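Local coordinates for protein 3'3'-cGAMP-specific phosphodiesterase 3 (Vibrio cholerae O1 biovar El Tor str. N16961, PDB 5Z7C) that is a largely helical HD-domain protein of the HD-GYP group, with two HD-type family regions, at residues C47-M52 with M260-A265; E176-Q181 with F229-V234; A309-I314 with A452-L457. The protein carries 2 engineered substitutions. All coordinates share one frame; numbering follows the deposited sequence.

Interaction 1 of 3, residues C47-M52 with M260-A265; sequences CCWIGM and MNLPPA
L262 reaches across to helix 43-56 and sets its CD1 methyl between W49 and M52, which lie one helical turn apart. L262 buries more surface here than any other residue. Its CD1 sits 3.6 Å from W49 CE3, and the leucine and tryptophan side chains cross at about a right angle. The same methyl lies 3.9 Å from M52 CB. W49 can meet it because its CG stands anti to the backbone N (chi1 171°), which carries the six-membered ring toward the loop. The other end of the indole is tied down by the hydrogen bond from W49 NE1 to F246 O, and its ring also meets those of H53 and F246. M52 bends at chi2 and chi3 (-55° and -79°) and curls beside the loop, bringing CE to 4.1 Å from P263 CA. The atoms in closest touch are carbons, and no hydrogen bond joins the two segments. P263 also touches F69 of helix 62-73, and C48 packs on that same phenylalanine. It is a loop-on-helix contact within a mainly helical fold: L262, in the loop after helix 255-260, packs between two side chains of helix 43-56.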
ATOM      1  N   CYS A  47      13.432   1.025   6.687  1.00 57.01           N
ATOM      2  CA  CYS A  47      13.178   1.027   8.103  1.00 55.98           C
ATOM      3  C   CYS A  47      13.316  -0.346   8.627  1.00 54.87           C
ATOM      4  O   CYS A  47      13.785  -0.548   9.714  1.00 59.02           O
ATOM      5  CB  CYS A  47      11.777   1.484   8.406  1.00 50.64           C
ATOM      6  SG  CYS A  47      11.454   3.206   7.914  1.00 71.30           S
ATOM      7  N   CYS A  48      12.849  -1.301   7.862  1.00 51.97           N
ATOM      8  CA  CYS A  48      12.876  -2.661   8.316  1.00 52.95           C
ATOM      9  C   CYS A  48      14.284  -3.050   8.535  1.00 49.30           C
ATOM     10  O   CYS A  48      14.625  -3.667   9.509  1.00 50.79           O
ATOM     11  CB  CYS A  48      12.331  -3.561   7.239  1.00 48.91           C
ATOM     12  SG  CYS A  48      11.561  -5.046   7.962  1.00 50.37           S
ATOM     13  N   TRP A  49      15.101  -2.699   7.589  1.00 45.09           N
ATOM     14  CA  TRP A  49      16.461  -3.030   7.687  1.00 47.69           C
ATOM     15  C   TRP A  49      17.101  -2.357   8.870  1.00 55.63           C
ATOM     16  O   TRP A  49      17.831  -2.985   9.590  1.00 58.98           O
ATOM     17  CB  TRP A  49      17.123  -2.615   6.399  1.00 50.64           C
ATOM     18  CG  TRP A  49      18.545  -2.714   6.435  1.00 52.69           C
ATOM     19  CD1 TRP A  49      19.384  -1.767   6.819  1.00 58.34           C
ATOM     20  CD2 TRP A  49      19.328  -3.836   6.088  1.00 53.67           C
ATOM     21  NE1 TRP A  49      20.655  -2.199   6.733  1.00 61.64           N
ATOM     22  CE2 TRP A  49      20.647  -3.484   6.285  1.00 59.23           C
ATOM     23  CE3 TRP A  49      19.042  -5.108   5.625  1.00 57.59           C
ATOM     24  CZ2 TRP A  49      21.680  -4.346   6.043  1.00 58.47           C
ATOM     25  CZ3 TRP A  49      20.061  -5.953   5.391  1.00 54.52           C
ATOM     26  CH2 TRP A  49      21.363  -5.578   5.597  1.00 52.99           C
ATOM     27  N   ILE A  50      16.857  -1.074   9.065  1.00 54.01           N
ATOM     28  CA  ILE A  50      17.383  -0.399  10.223  1.00 54.96           C
ATOM     29  C   ILE A  50      16.807  -0.945  11.497  1.00 51.29           C
ATOM     30  O   ILE A  50      17.515  -1.228  12.415  1.00 47.45           O
ATOM     31  CB  ILE A  50      17.052   1.083  10.153  1.00 56.86           C
ATOM     32  CG1 ILE A  50      17.716   1.708   8.946  1.00 58.25           C
ATOM     33  CG2 ILE A  50      17.515   1.816  11.377  1.00 48.07           C
ATOM     34  CD1 ILE A  50      17.190   3.031   8.629  1.00 51.90           C
ATOM     35  N   GLY A  51      15.506  -1.087  11.554  1.00 50.02           N
ATOM     36  CA  GLY A  51      14.865  -1.561  12.751  1.00 48.10           C
ATOM     37  C   GLY A  51      15.215  -2.951  13.173  1.00 48.40           C
ATOM     38  O   GLY A  51      15.287  -3.233  14.331  1.00 47.02           O
ATOM     39  N   MET A  52      15.358  -3.847  12.223  1.00 39.64           N
ATOM     40  CA  MET A  52      15.736  -5.203  12.549  1.00 40.08           C
ATOM     41  C   MET A  52      17.122  -5.210  13.135  1.00 41.45           C
ATOM     42  O   MET A  52      17.408  -5.912  14.064  1.00 42.25           O
ATOM     43  CB  MET A  52      15.609  -6.120  11.347  1.00 39.53           C
ATOM     44  CG  MET A  52      14.203  -6.574  11.074  1.00 38.45           C
ATOM     45  SD  MET A  52      13.386  -7.330  12.387  1.00 38.64           S
ATOM     46  CE  MET A  52      14.090  -8.871  12.260  1.00 39.43           C
ATOM     47  N   MET A 260      14.877  -9.802   3.598  1.00 43.37           N
ATOM     48  CA  MET A 260      14.186 -11.069   3.616  1.00 43.42           C
ATOM     49  C   MET A 260      14.935 -12.016   4.506  1.00 45.89           C
ATOM     50  O   MET A 260      14.365 -12.811   5.210  1.00 46.61           O
ATOM     51  CB  MET A 260      14.168 -11.642   2.212  1.00 41.67           C
ATOM     52  CG  MET A 260      12.965 -11.350   1.374  1.00 41.66           C
ATOM     53  SD  MET A 260      11.500 -11.783   2.203  1.00 40.00           S
ATOM     54  CE  MET A 260      11.099 -13.168   1.314  1.00 44.49           C
ATOM     55  N   ASN A 261      16.243 -11.908   4.445  1.00 43.30           N
ATOM     56  CA  ASN A 261      17.141 -12.732   5.198  1.00 43.38           C
ATOM     57  C   ASN A 261      17.217 -12.397   6.657  1.00 42.88           C
ATOM     58  O   ASN A 261      17.833 -13.101   7.401  1.00 57.34           O
ATOM     59  CB  ASN A 261      18.519 -12.688   4.573  1.00 44.78           C
ATOM     60  CG  ASN A 261      18.567 -13.339   3.216  1.00 52.42           C
ATOM     61  OD1 ASN A 261      17.933 -14.339   2.980  1.00 55.34           O
ATOM     62  ND2 ASN A 261      19.330 -12.773   2.321  1.00 54.47           N
ATOM     63  N   LEU A 262      16.691 -11.265   7.048  1.00 49.43           N
ATOM     64  CA  LEU A 262      16.729 -10.874   8.439  1.00 47.89           C
ATOM     65  C   LEU A 262      15.894 -11.582   9.478  1.00 50.89           C
ATOM     66  O   LEU A 262      16.381 -11.798  10.571  1.00 55.11           O
ATOM     67  CB  LEU A 262      16.546  -9.384   8.565  1.00 49.47           C
ATOM     68  CG  LEU A 262      17.609  -8.595   7.839  1.00 50.83           C
ATOM     69  CD1 LEU A 262      17.362  -7.153   8.046  1.00 47.89           C
ATOM     70  CD2 LEU A 262      18.938  -8.969   8.329  1.00 47.95           C
ATOM     71  N   PRO A 263      14.653 -11.861   9.183  1.00 43.33           N
ATOM     72  CA  PRO A 263      13.737 -12.363  10.182  1.00 43.11           C
ATOM     73  C   PRO A 263      13.879 -13.823  10.487  1.00 45.37           C
ATOM     74  O   PRO A 263      14.511 -14.545   9.752  1.00 47.81           O
ATOM     75  CB  PRO A 263      12.394 -12.090   9.559  1.00 43.83           C
ATOM     76  CG  PRO A 263      12.638 -12.096   8.155  1.00 46.28           C
ATOM     77  CD  PRO A 263      13.999 -11.666   7.894  1.00 42.87           C
ATOM     78  N   PRO A 264      13.166 -14.305  11.469  1.00 41.07           N
ATOM     79  CA  PRO A 264      13.065 -15.722  11.717  1.00 42.16           C
ATOM     80  C   PRO A 264      12.256 -16.377  10.639  1.00 41.60           C
ATOM     81  O   PRO A 264      11.589 -15.700   9.926  1.00 41.01           O
ATOM     82  CB  PRO A 264      12.288 -15.765  13.000  1.00 42.48           C
ATOM     83  CG  PRO A 264      12.638 -14.594  13.663  1.00 42.26           C
ATOM     84  CD  PRO A 264      13.111 -13.576  12.718  1.00 41.26           C
ATOM     85  N   ALA A 265      12.323 -17.689  10.542  1.00 42.71           N
ATOM     86  CA  ALA A 265      11.717 -18.433   9.463  1.00 42.52           C
ATOM     87  C   ALA A 265      10.223 -18.275   9.482  1.00 41.53           C
ATOM     88  O   ALA A 265       9.558 -18.354   8.483  1.00 40.83           O
ATOM     89  CB  ALA A 265      12.082 -19.858   9.586  1.00 44.21           C
TER

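Interaction 2 of 3, residues E176-Q181 with F229-V234; sequences EHWNGQ and FDPKLV
W178 lays one face of its indole over D230 and P231, at the start of helix 231-242. This stack is the close-packed part of the contact. P231 CD lies 3.6 Å from the centroid of the five-membered ring and D230 CA 4.0 Å from that of the six-membered ring, both as CH-pi contacts. The D230 carboxylate continues the layer, its plane only 18° from that of the indole, with OD2 3.7 Å from W178 CZ3. W178 has CG anti to its own N (chi1 -174°), which swings the indole out from the H177-G180 type I turn and over the helix start; its CB comes up to F229 O on the way. D230 is the N-cap: OD1 accepts from K232 N at 2.9 Å, the donor lying 37° out of the carboxylate plane. The bond helps to hold the carboxylate where it lies along the ring, while OD2 has a long, weak ion pair with R197. The loose side is at K232, which is exposed and whose side chain runs off from W178; W178 and P231 are themselves only partly exposed. No hydrogen bond crosses between the segments. F229 has its CB pointing away from the W178 segment, and its side chain packs on V204 and I221 of helices 194-211 and 214-224, while L233 packs on R197 and L201, seating helix 231-242 against helix 194-211.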
ATOM      1  N   GLU A 176       4.267   7.801  19.877  1.00 55.05           N
ATOM      2  CA  GLU A 176       4.636   8.174  21.195  1.00 55.29           C
ATOM      3  C   GLU A 176       6.084   8.565  21.210  1.00 56.16           C
ATOM      4  O   GLU A 176       6.851   8.191  20.360  1.00 53.18           O
ATOM      5  CB  GLU A 176       4.367   7.051  22.151  1.00 59.04           C
ATOM      6  CG  GLU A 176       3.019   6.437  21.971  1.00 63.55           C
ATOM      7  CD  GLU A 176       1.906   7.204  22.627  1.00 69.27           C
ATOM      8  OE1 GLU A 176       2.055   8.400  22.832  1.00 65.12           O
ATOM      9  OE2 GLU A 176       0.873   6.612  22.923  1.00 68.46           O
ATOM     10  N   HIS A 177       6.443   9.349  22.210  1.00 67.23           N
ATOM     11  CA  HIS A 177       7.746   9.943  22.319  1.00 65.68           C
ATOM     12  C   HIS A 177       8.250   9.597  23.678  1.00 67.00           C
ATOM     13  O   HIS A 177       7.485   9.393  24.589  1.00 70.11           O
ATOM     14  CB  HIS A 177       7.631  11.440  22.220  1.00 70.73           C
ATOM     15  CG  HIS A 177       7.441  11.943  20.833  1.00 70.93           C
ATOM     16  ND1 HIS A 177       7.575  11.141  19.733  1.00 69.95           N
ATOM     17  CD2 HIS A 177       7.146  13.170  20.366  1.00 71.79           C
ATOM     18  CE1 HIS A 177       7.360  11.849  18.644  1.00 65.59           C
ATOM     19  NE2 HIS A 177       7.094  13.085  19.003  1.00 65.72           N
ATOM     20  N   TRP A 178       9.554   9.571  23.818  1.00 66.44           N
ATOM     21  CA  TRP A 178      10.189   9.093  25.018  1.00 67.44           C
ATOM     22  C   TRP A 178       9.790   9.927  26.194  1.00 69.09           C
ATOM     23  O   TRP A 178       9.529   9.414  27.262  1.00 71.32           O
ATOM     24  CB  TRP A 178      11.677   9.189  24.825  1.00 64.05           C
ATOM     25  CG  TRP A 178      12.444   8.615  25.896  1.00 70.28           C
ATOM     26  CD1 TRP A 178      13.314   9.254  26.683  1.00 71.68           C
ATOM     27  CD2 TRP A 178      12.447   7.259  26.312  1.00 72.44           C
ATOM     28  NE1 TRP A 178      13.856   8.399  27.579  1.00 74.29           N
ATOM     29  CE2 TRP A 178      13.337   7.155  27.365  1.00 73.44           C
ATOM     30  CE3 TRP A 178      11.775   6.123  25.899  1.00 68.75           C
ATOM     31  CZ2 TRP A 178      13.581   5.972  28.009  1.00 68.93           C
ATOM     32  CZ3 TRP A 178      12.016   4.959  26.544  1.00 68.96           C
ATOM     33  CH2 TRP A 178      12.907   4.886  27.580  1.00 63.22           C
ATOM     34  N   ASN A 179       9.666  11.219  25.947  1.00 68.01           N
ATOM     35  CA  ASN A 179       9.431  12.215  26.966  1.00 71.25           C
ATOM     36  C   ASN A 179       7.984  12.397  27.357  1.00 71.29           C
ATOM     37  O   ASN A 179       7.666  13.255  28.138  1.00 75.44           O
ATOM     38  CB  ASN A 179      10.034  13.539  26.560  1.00 65.07           C
ATOM     39  CG  ASN A 179       9.335  14.166  25.422  1.00 69.27           C
ATOM     40  OD1 ASN A 179       8.255  13.761  25.042  1.00 66.37           O
ATOM     41  ND2 ASN A 179       9.953  15.168  24.852  1.00 68.41           N
ATOM     42  N   GLY A 180       7.120  11.543  26.820  1.00 69.47           N
ATOM     43  CA  GLY A 180       5.706  11.585  27.142  1.00 69.55           C
ATOM     44  C   GLY A 180       4.986  12.676  26.380  1.00 69.73           C
ATOM     45  O   GLY A 180       3.896  13.102  26.762  1.00 71.68           O
ATOM     46  N   GLN A 181       5.603  13.132  25.296  1.00 73.41           N
ATOM     47  CA  GLN A 181       5.030  14.186  24.484  1.00 77.75           C
ATOM     48  C   GLN A 181       4.530  13.752  23.119  1.00 75.78           C
ATOM     49  O   GLN A 181       4.366  14.570  22.241  1.00 73.31           O
ATOM     50  CB  GLN A 181       6.003  15.322  24.302  1.00 84.99           C
ATOM     51  CG  GLN A 181       6.373  15.996  25.584  1.00 87.20           C
ATOM     52  CD  GLN A 181       5.374  17.013  25.989  1.00 95.07           C
ATOM     53  OE1 GLN A 181       4.540  16.757  26.837  1.00 98.45           O
ATOM     54  NE2 GLN A 181       5.442  18.180  25.379  1.00 94.40           N
ATOM     55  N   PHE A 229      13.149  10.015  21.267  1.00 55.06           N
ATOM     56  CA  PHE A 229      13.743   8.707  21.196  1.00 61.00           C
ATOM     57  C   PHE A 229      14.212   8.122  22.482  1.00 61.20           C
ATOM     58  O   PHE A 229      14.426   8.815  23.437  1.00 67.69           O
ATOM     59  CB  PHE A 229      14.894   8.753  20.235  1.00 61.31           C
ATOM     60  CG  PHE A 229      14.490   9.109  18.874  1.00 62.69           C
ATOM     61  CD1 PHE A 229      13.361   8.579  18.330  1.00 60.50           C
ATOM     62  CD2 PHE A 229      15.224   9.978  18.136  1.00 63.21           C
ATOM     63  CE1 PHE A 229      12.992   8.905  17.092  1.00 61.46           C
ATOM     64  CE2 PHE A 229      14.841  10.299  16.898  1.00 65.01           C
ATOM     65  CZ  PHE A 229      13.727   9.759  16.375  1.00 65.89           C
ATOM     66  N   ASP A 230      14.372   6.814  22.480  1.00 65.17           N
ATOM     67  CA  ASP A 230      14.936   6.120  23.603  1.00 67.00           C
ATOM     68  C   ASP A 230      16.411   6.272  23.443  1.00 69.08           C
ATOM     69  O   ASP A 230      16.968   5.948  22.425  1.00 62.76           O
ATOM     70  CB  ASP A 230      14.546   4.661  23.534  1.00 69.62           C
ATOM     71  CG  ASP A 230      15.112   3.857  24.640  1.00 75.93           C
ATOM     72  OD1 ASP A 230      16.106   4.272  25.229  1.00 80.12           O
ATOM     73  OD2 ASP A 230      14.568   2.788  24.912  1.00 75.34           O
ATOM     74  N   PRO A 231      17.070   6.782  24.457  1.00 64.99           N
ATOM     75  CA  PRO A 231      18.486   7.089  24.352  1.00 61.38           C
ATOM     76  C   PRO A 231      19.288   5.847  24.105  1.00 62.10           C
ATOM     77  O   PRO A 231      20.240   5.853  23.355  1.00 60.60           O
ATOM     78  CB  PRO A 231      18.783   7.661  25.712  1.00 60.19           C
ATOM     79  CG  PRO A 231      17.571   8.344  26.038  1.00 64.22           C
ATOM     80  CD  PRO A 231      16.454   7.515  25.562  1.00 61.64           C
ATOM     81  N   LYS A 232      18.876   4.765  24.724  1.00 69.20           N
ATOM     82  CA  LYS A 232      19.591   3.528  24.581  1.00 72.51           C
ATOM     83  C   LYS A 232      19.583   3.072  23.148  1.00 72.02           C
ATOM     84  O   LYS A 232      20.583   2.612  22.635  1.00 69.05           O
ATOM     85  CB  LYS A 232      18.940   2.472  25.438  1.00 75.01           C
ATOM     86  CG  LYS A 232      19.883   1.413  25.877  1.00 79.97           C
ATOM     87  CD  LYS A 232      19.355   0.038  25.566  1.00 79.65           C
ATOM     88  CE  LYS A 232      20.458  -0.988  25.645  1.00 81.73           C
ATOM     89  NZ  LYS A 232      21.733  -0.448  25.122  1.00 83.69           N
ATOM     90  N   LEU A 233      18.436   3.182  22.503  1.00 66.58           N
ATOM     91  CA  LEU A 233      18.319   2.779  21.126  1.00 62.44           C
ATOM     92  C   LEU A 233      19.186   3.618  20.265  1.00 62.63           C
ATOM     93  O   LEU A 233      19.784   3.141  19.346  1.00 58.85           O
ATOM     94  CB  LEU A 233      16.893   2.907  20.655  1.00 54.46           C
ATOM     95  CG  LEU A 233      15.827   2.029  21.279  1.00 58.41           C
ATOM     96  CD1 LEU A 233      14.463   2.363  20.820  1.00 51.71           C
ATOM     97  CD2 LEU A 233      16.134   0.627  20.977  1.00 61.68           C
ATOM     98  N   VAL A 234      19.268   4.886  20.582  1.00 72.10           N
ATOM     99  CA  VAL A 234      20.036   5.814  19.787  1.00 70.93           C
ATOM    100  C   VAL A 234      21.475   5.391  19.803  1.00 73.86           C
ATOM    101  O   VAL A 234      22.170   5.492  18.820  1.00 72.79           O
ATOM    102  CB  VAL A 234      19.914   7.225  20.323  1.00 65.32           C
ATOM    103  CG1 VAL A 234      20.593   8.157  19.423  1.00 64.24           C
ATOM    104  CG2 VAL A 234      18.495   7.597  20.414  1.00 61.39           C
TER

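Interaction 3 of 3, residues A309-I314 with A452-L457; sequences ARQLAI and AAALNL. Engineered in segment 452-457: A452 (natural residue Lys), A453 (natural residue Lys).
Q311 packs against A453, A454 and L457 where the last turns of helices 297-311 and 446-456 meet. It is a helix-to-helix contact in the helical part of the chain that carries the second HD-type family region. The first helix closes in a Schellman motif: A313 takes positive phi, A313 N bonds to R310 O and I314 N reaches back to A309 O, so the chain turns off just after the glutamine. L312, next to the glutamine, extends the joint by packing on E446 and A450 of helix 446-456 and on I406. The two segments share no hydrogen bond, and the contact is small, 136 Å² summed over both sides. Along the second segment, A452, an engineered residue that is lysine in the natural sequence, points its CB away from the partner. A453, likewise engineered from lysine, is the first to touch: its CB lies 3.4 Å from Q311 OE1, a methyl beside an amide oxygen. A454 and Q311 have the nearest pair of CA atoms, 6.3 Å apart, and the A454 CB methyl packs 3.6 Å from Q311 CG, the aliphatic part of the glutamine. L455 faces another way, into F413 of helix 397-416 and into I428 and L432 of helix 428-437, and so anchors this helix from a different side. N456 is exposed, its N bonding back to A452 O. L457, also exposed, is the last to touch. A bend at chi2 of Q311 (-49°) turns the amide along the last residues of segment 452-457: OE1 goes to A453, while Q311 NE2 lies 4.1 Å from L457 CD1.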
ATOM      1  N   ALA A 309     -12.602 -13.284 -18.333  1.00 53.14           N
ATOM      2  CA  ALA A 309     -11.971 -14.548 -18.090  1.00 53.04           C
ATOM      3  C   ALA A 309     -12.871 -15.715 -18.335  1.00 54.10           C
ATOM      4  O   ALA A 309     -12.425 -16.745 -18.730  1.00 54.65           O
ATOM      5  CB  ALA A 309     -11.463 -14.584 -16.717  1.00 55.35           C
ATOM      6  N   ARG A 310     -14.134 -15.574 -18.021  1.00 52.11           N
ATOM      7  CA  ARG A 310     -15.077 -16.636 -18.243  1.00 51.31           C
ATOM      8  C   ARG A 310     -15.198 -16.889 -19.717  1.00 57.18           C
ATOM      9  O   ARG A 310     -15.352 -18.001 -20.161  1.00 59.94           O
ATOM     10  CB  ARG A 310     -16.428 -16.267 -17.673  1.00 50.38           C
ATOM     11  CG  ARG A 310     -16.446 -16.080 -16.191  1.00 53.46           C
ATOM     12  CD  ARG A 310     -17.845 -15.918 -15.703  1.00 57.72           C
ATOM     13  NE  ARG A 310     -17.901 -15.540 -14.302  1.00 60.80           N
ATOM     14  CZ  ARG A 310     -19.004 -15.573 -13.582  1.00 62.75           C
ATOM     15  NH1 ARG A 310     -20.137 -15.948 -14.129  1.00 62.87           N
ATOM     16  NH2 ARG A 310     -18.981 -15.224 -12.320  1.00 62.25           N
ATOM     17  N   GLN A 311     -15.161 -15.823 -20.479  1.00 70.54           N
ATOM     18  CA  GLN A 311     -15.255 -15.923 -21.910  1.00 72.67           C
ATOM     19  C   GLN A 311     -14.084 -16.669 -22.491  1.00 76.67           C
ATOM     20  O   GLN A 311     -14.222 -17.369 -23.464  1.00 81.08           O
ATOM     21  CB  GLN A 311     -15.399 -14.559 -22.539  1.00 71.92           C
ATOM     22  CG  GLN A 311     -16.799 -14.044 -22.508  1.00 73.70           C
ATOM     23  CD  GLN A 311     -17.802 -15.041 -23.001  1.00 75.83           C
ATOM     24  OE1 GLN A 311     -17.861 -15.335 -24.177  1.00 78.47           O
ATOM     25  NE2 GLN A 311     -18.607 -15.556 -22.108  1.00 73.67           N
ATOM     26  N   LEU A 312     -12.923 -16.511 -21.886  1.00 70.99           N
ATOM     27  CA  LEU A 312     -11.717 -17.131 -22.379  1.00 66.90           C
ATOM     28  C   LEU A 312     -11.583 -18.520 -21.850  1.00 69.58           C
ATOM     29  O   LEU A 312     -10.615 -19.181 -22.107  1.00 74.05           O
ATOM     30  CB  LEU A 312     -10.511 -16.339 -21.957  1.00 68.47           C
ATOM     31  CG  LEU A 312     -10.470 -14.958 -22.548  1.00 69.97           C
ATOM     32  CD1 LEU A 312      -9.211 -14.293 -22.186  1.00 64.24           C
ATOM     33  CD2 LEU A 312     -10.597 -15.071 -24.009  1.00 63.48           C
ATOM     34  N   ALA A 313     -12.562 -18.957 -21.100  1.00 68.44           N
ATOM     35  CA  ALA A 313     -12.527 -20.288 -20.564  1.00 68.02           C
ATOM     36  C   ALA A 313     -11.301 -20.522 -19.713  1.00 69.05           C
ATOM     37  O   ALA A 313     -10.697 -21.570 -19.758  1.00 72.77           O
ATOM     38  CB  ALA A 313     -12.584 -21.259 -21.665  1.00 70.23           C
ATOM     39  N   ILE A 314     -10.942 -19.527 -18.926  1.00 62.10           N
ATOM     40  CA  ILE A 314      -9.883 -19.666 -17.961  1.00 60.25           C
ATOM     41  C   ILE A 314     -10.360 -20.513 -16.794  1.00 62.25           C
ATOM     42  O   ILE A 314     -11.532 -20.559 -16.491  1.00 60.60           O
ATOM     43  CB  ILE A 314      -9.328 -18.302 -17.569  1.00 57.56           C
ATOM     44  CG1 ILE A 314      -8.361 -17.850 -18.635  1.00 54.73           C
ATOM     45  CG2 ILE A 314      -8.594 -18.341 -16.274  1.00 52.14           C
ATOM     46  CD1 ILE A 314      -8.443 -16.456 -18.943  1.00 58.35           C
ATOM     47  N   ALA A 452     -16.543  -8.136 -25.075  1.00 57.08           N
ATOM     48  CA  ALA A 452     -17.763  -7.849 -25.783  1.00 58.78           C
ATOM     49  C   ALA A 452     -18.722  -8.980 -25.649  1.00 58.78           C
ATOM     50  O   ALA A 452     -19.885  -8.779 -25.405  1.00 58.84           O
ATOM     51  CB  ALA A 452     -17.467  -7.629 -27.190  1.00 61.34           C
ATOM     52  N   ALA A 453     -18.227 -10.176 -25.810  1.00 59.49           N
ATOM     53  CA  ALA A 453     -19.094 -11.297 -25.736  1.00 67.26           C
ATOM     54  C   ALA A 453     -19.697 -11.348 -24.364  1.00 65.73           C
ATOM     55  O   ALA A 453     -20.867 -11.598 -24.220  1.00 73.30           O
ATOM     56  CB  ALA A 453     -18.328 -12.527 -25.995  1.00 59.87           C
ATOM     57  N   ALA A 454     -18.895 -11.130 -23.345  1.00 56.69           N
ATOM     58  CA  ALA A 454     -19.385 -11.222 -21.996  1.00 56.86           C
ATOM     59  C   ALA A 454     -20.424 -10.178 -21.694  1.00 59.22           C
ATOM     60  O   ALA A 454     -21.404 -10.450 -21.058  1.00 57.55           O
ATOM     61  CB  ALA A 454     -18.262 -11.088 -21.063  1.00 52.89           C
ATOM     62  N   LEU A 455     -20.185  -8.968 -22.145  1.00 58.89           N
ATOM     63  CA  LEU A 455     -21.066  -7.865 -21.872  1.00 57.76           C
ATOM     64  C   LEU A 455     -22.409  -8.122 -22.490  1.00 63.04           C
ATOM     65  O   LEU A 455     -23.431  -7.777 -21.955  1.00 62.77           O
ATOM     66  CB  LEU A 455     -20.480  -6.601 -22.429  1.00 54.49           C
ATOM     67  CG  LEU A 455     -19.363  -6.023 -21.601  1.00 53.58           C
ATOM     68  CD1 LEU A 455     -19.004  -4.686 -22.102  1.00 55.30           C
ATOM     69  CD2 LEU A 455     -19.806  -5.916 -20.210  1.00 52.69           C
ATOM     70  N   ASN A 456     -22.384  -8.798 -23.615  1.00 71.11           N
ATOM     71  CA  ASN A 456     -23.550  -9.077 -24.401  1.00 69.61           C
ATOM     72  C   ASN A 456     -24.547  -9.888 -23.636  1.00 68.48           C
ATOM     73  O   ASN A 456     -25.733  -9.748 -23.810  1.00 69.11           O
ATOM     74  CB  ASN A 456     -23.118  -9.870 -25.609  1.00 69.37           C
ATOM     75  CG  ASN A 456     -24.188  -9.977 -26.635  1.00 75.95           C
ATOM     76  OD1 ASN A 456     -24.672  -8.976 -27.128  1.00 80.32           O
ATOM     77  ND2 ASN A 456     -24.568 -11.191 -26.967  1.00 66.09           N
ATOM     78  N   LEU A 457     -24.046 -10.769 -22.805  1.00 57.00           N
ATOM     79  CA  LEU A 457     -24.870 -11.654 -22.032  1.00 56.38           C
ATOM     80  C   LEU A 457     -25.582 -10.922 -20.941  1.00 60.55           C
ATOM     81  O   LEU A 457     -26.473 -11.447 -20.328  1.00 66.17           O
ATOM     82  CB  LEU A 457     -24.009 -12.721 -21.421  1.00 55.13           C
ATOM     83  CG  LEU A 457     -23.471 -13.670 -22.456  1.00 57.05           C
ATOM     84  CD1 LEU A 457     -22.617 -14.699 -21.809  1.00 55.39           C
ATOM     85  CD2 LEU A 457     -24.613 -14.307 -23.126  1.00 58.44           C
TER

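Interaction 2 is nested inside the long loop of chain that interaction 1 closes, and interaction 3 opens only after that loop is shut. The first two are neighbours in the same part of the fold, with centres 22 Å apart and nearest atoms about 8 Å apart. They are bridged by helix 194-211, which touches C47 and I50 near interaction 1 and F229 and L233 near interaction 2. Interaction 3 lies across the chain's centre, its centre 44 Å from that of interaction 1 and 58 Å from that of interaction 2. Each contact thus fastens parts within one of two helical regions; none of the three spans the two.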